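Local coordinates for protein geranyltranstransferase (Stenotrophomonas maltophilia, PDB 7LBJ) that probably synthesises a linear isoprenoid diphosphate, as a magnesium-dependent prenyl transferase of the farnesyl and geranylgeranyl diphosphate synthase family, at residues I191-V195 with D213-L219. Sequence-based numbering, arbitrary orientation. Where two conformers were deposited one is given.
With EDO (1,2-ethanediol), chain F.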
loop_
_atom_site.group_PDB
_atom_site.type_symbol
_atom_site.label_atom_id
_atom_site.label_comp_id
_atom_site.label_asym_id
_atom_site.label_seq_id
_atom_site.Cartn_x
_atom_site.Cartn_y
_atom_site.Cartn_z
ATOM N N ILE A 191 -7.352 -1.871 -14.286
ATOM C CA ILE A 191 -8.628 -2.111 -14.947
ATOM C C ILE A 191 -8.890 -3.607 -15.091
ATOM O O ILE A 191 -10.015 -4.078 -14.845
ATOM C CB ILE A 191 -8.656 -1.367 -16.293
ATOM C CG1 ILE A 191 -8.964 0.109 -16.013
ATOM C CG2 ILE A 191 -9.691 -1.983 -17.237
ATOM C CD1 ILE A 191 -8.678 1.054 -17.213
ATOM N N ARG A 192 -7.868 -4.385 -15.473
ATOM C CA ARG A 192 -8.033 -5.838 -15.511
ATOM C C ARG A 192 -8.258 -6.404 -14.114
ATOM O O ARG A 192 -9.042 -7.341 -13.941
ATOM C CB ARG A 192 -6.823 -6.505 -16.165
ATOM C CG ARG A 192 -6.728 -6.213 -17.667
ATOM C CD ARG A 192 -5.326 -6.487 -18.161
ATOM N NE ARG A 192 -4.983 -7.904 -18.057
ATOM C CZ ARG A 192 -3.804 -8.403 -18.401
ATOM N NH1 ARG A 192 -2.827 -7.622 -18.836
ATOM N NH2 ARG A 192 -3.599 -9.716 -18.307
ATOM N N ALA A 193 -7.591 -5.847 -13.098
ATOM C CA ALA A 193 -7.831 -6.330 -11.735
ATOM C C ALA A 193 -9.280 -6.127 -11.327
ATOM O O ALA A 193 -9.870 -6.989 -10.662
ATOM C CB ALA A 193 -6.905 -5.629 -10.732
ATOM N N ALA A 194 -9.872 -4.991 -11.699
ATOM C CA ALA A 194 -11.247 -4.734 -11.296
ATOM C C ALA A 194 -12.174 -5.796 -11.869
ATOM O O ALA A 194 -12.985 -6.380 -11.142
ATOM C CB ALA A 194 -11.690 -3.339 -11.734
ATOM N N VAL A 195 -12.024 -6.100 -13.161
ATOM C CA VAL A 195 -12.864 -7.132 -13.773
ATOM C C VAL A 195 -12.581 -8.495 -13.147
ATOM O O VAL A 195 -13.505 -9.270 -12.871
ATOM C CB VAL A 195 -12.648 -7.142 -15.295
ATOM C CG1 VAL A 195 -13.289 -8.403 -15.946
ATOM C CG2 VAL A 195 -13.203 -5.824 -15.897
ATOM N N ASP A 213 -10.702 -11.349 -18.940
ATOM C CA ASP A 213 -9.447 -10.613 -18.929
ATOM C C ASP A 213 -9.130 -10.068 -20.310
ATOM O O ASP A 213 -8.613 -8.954 -20.438
ATOM C CB ASP A 213 -8.320 -11.505 -18.429
ATOM C CG ASP A 213 -7.051 -10.729 -18.162
ATOM O OD1 ASP A 213 -7.102 -9.766 -17.373
ATOM O OD2 ASP A 213 -6.001 -11.079 -18.736
ATOM N N SER A 214 -9.446 -10.834 -21.362
ATOM C CA SER A 214 -9.242 -10.362 -22.728
ATOM C C SER A 214 -10.104 -9.136 -23.012
ATOM O O SER A 214 -9.671 -8.176 -23.664
ATOM C CB SER A 214 -9.573 -11.505 -23.690
ATOM O OG SER A 214 -9.343 -11.165 -25.032
ATOM N N PHE A 215 -11.340 -9.163 -22.536
ATOM C CA PHE A 215 -12.206 -7.991 -22.657
ATOM C C PHE A 215 -11.615 -6.805 -21.894
ATOM O O PHE A 215 -11.543 -5.679 -22.410
ATOM C CB PHE A 215 -13.598 -8.352 -22.129
ATOM C CG PHE A 215 -14.519 -7.159 -21.897
ATOM C CD1 PHE A 215 -15.296 -6.651 -22.927
ATOM C CD2 PHE A 215 -14.607 -6.573 -20.645
ATOM C CE1 PHE A 215 -16.152 -5.567 -22.704
ATOM C CE2 PHE A 215 -15.460 -5.502 -20.411
ATOM C CZ PHE A 215 -16.233 -4.994 -21.444
ATOM N N ALA A 216 -11.186 -7.041 -20.655
ATOM C CA ALA A 216 -10.721 -5.944 -19.811
ATOM C C ALA A 216 -9.404 -5.378 -20.327
ATOM O O ALA A 216 -9.129 -4.179 -20.170
ATOM C CB ALA A 216 -10.558 -6.430 -18.361
ATOM N N ASP A 217 -8.565 -6.236 -20.899
ATOM C CA ASP A 217 -7.319 -5.778 -21.511
ATOM C C ASP A 217 -7.621 -4.787 -22.633
ATOM O O ASP A 217 -7.055 -3.689 -22.684
ATOM C CB ASP A 217 -6.554 -6.994 -22.039
ATOM C CG ASP A 217 -5.108 -6.686 -22.411
ATOM O OD1 ASP A 217 -4.538 -5.703 -21.907
ATOM O OD2 ASP A 217 -4.532 -7.452 -23.215
ATOM N N ALA A 218 -8.533 -5.156 -23.535
ATOM C CA ALA A 218 -8.909 -4.241 -24.618
ATOM C C ALA A 218 -9.535 -2.960 -24.080
ATOM O O ALA A 218 -9.269 -1.868 -24.607
ATOM C CB ALA A 218 -9.861 -4.931 -25.600
ATOM N N LEU A 219 -10.374 -3.064 -23.033
ATOM C CA LEU A 219 -11.037 -1.874 -22.505
ATOM C C LEU A 219 -10.036 -0.862 -21.950
ATOM O O LEU A 219 -10.192 0.355 -22.153
ATOM C CB LEU A 219 -12.056 -2.262 -21.422
ATOM C CG LEU A 219 -12.987 -1.152 -20.936
ATOM C CD1 LEU A 219 -14.339 -1.745 -20.601
ATOM C CD2 LEU A 219 -12.418 -0.476 -19.710
HETATM C C1 EDO F . -5.120 -11.341 -23.348
HETATM O O1 EDO F . -6.367 -11.463 -24.061
HETATM C C2 EDO F . -5.374 -10.753 -21.974
HETATM O O2 EDO F . -5.687 -11.847 -21.104
HETATM O O HOH W 1 -9.446 -9.343 -15.887
#
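Arg192 and Asp213 show how a salt bridge can border the packed face of a helix pair. The guanidinium grips the carboxylate side-on. Its NE meets Asp213 OD1 in the guanidinium plane, at 2.9 Å, on a nearly straight bond (169°). Arg192 NH2 reaches Asp213 OD2 at 2.8 Å on a more bent one. The two planes are turned 45° apart. A bend at chi3 swings the guanidinium onto the carboxylate, and Asp217 lies alongside, pointing the same way, with its CG over one guanidinium face; its charge probably adds electrostatic attraction without receiving an N-H. One water donates to both Arg192 O and Asp213 OD1.

Inward of this polar border, Ala216 CB fits against Val195 CG2 at 3.7 Å and against the Arg192 backbone, whose CA is 3.9 Å away. Ile191 CG2 meets Leu219 CD2 at 4.0 Å, the two side chains crossing roughly at right angles. Leu59 of helix 55-65 touches both Ile191 and Val195, and Leu219 continues onto helix 260-277. Segments 191-195 and 213-219 run nearly antiparallel at 147°, on helices 176-201 and 206-233, which pack as successive members of the almost wholly helical prenyl synthase fold.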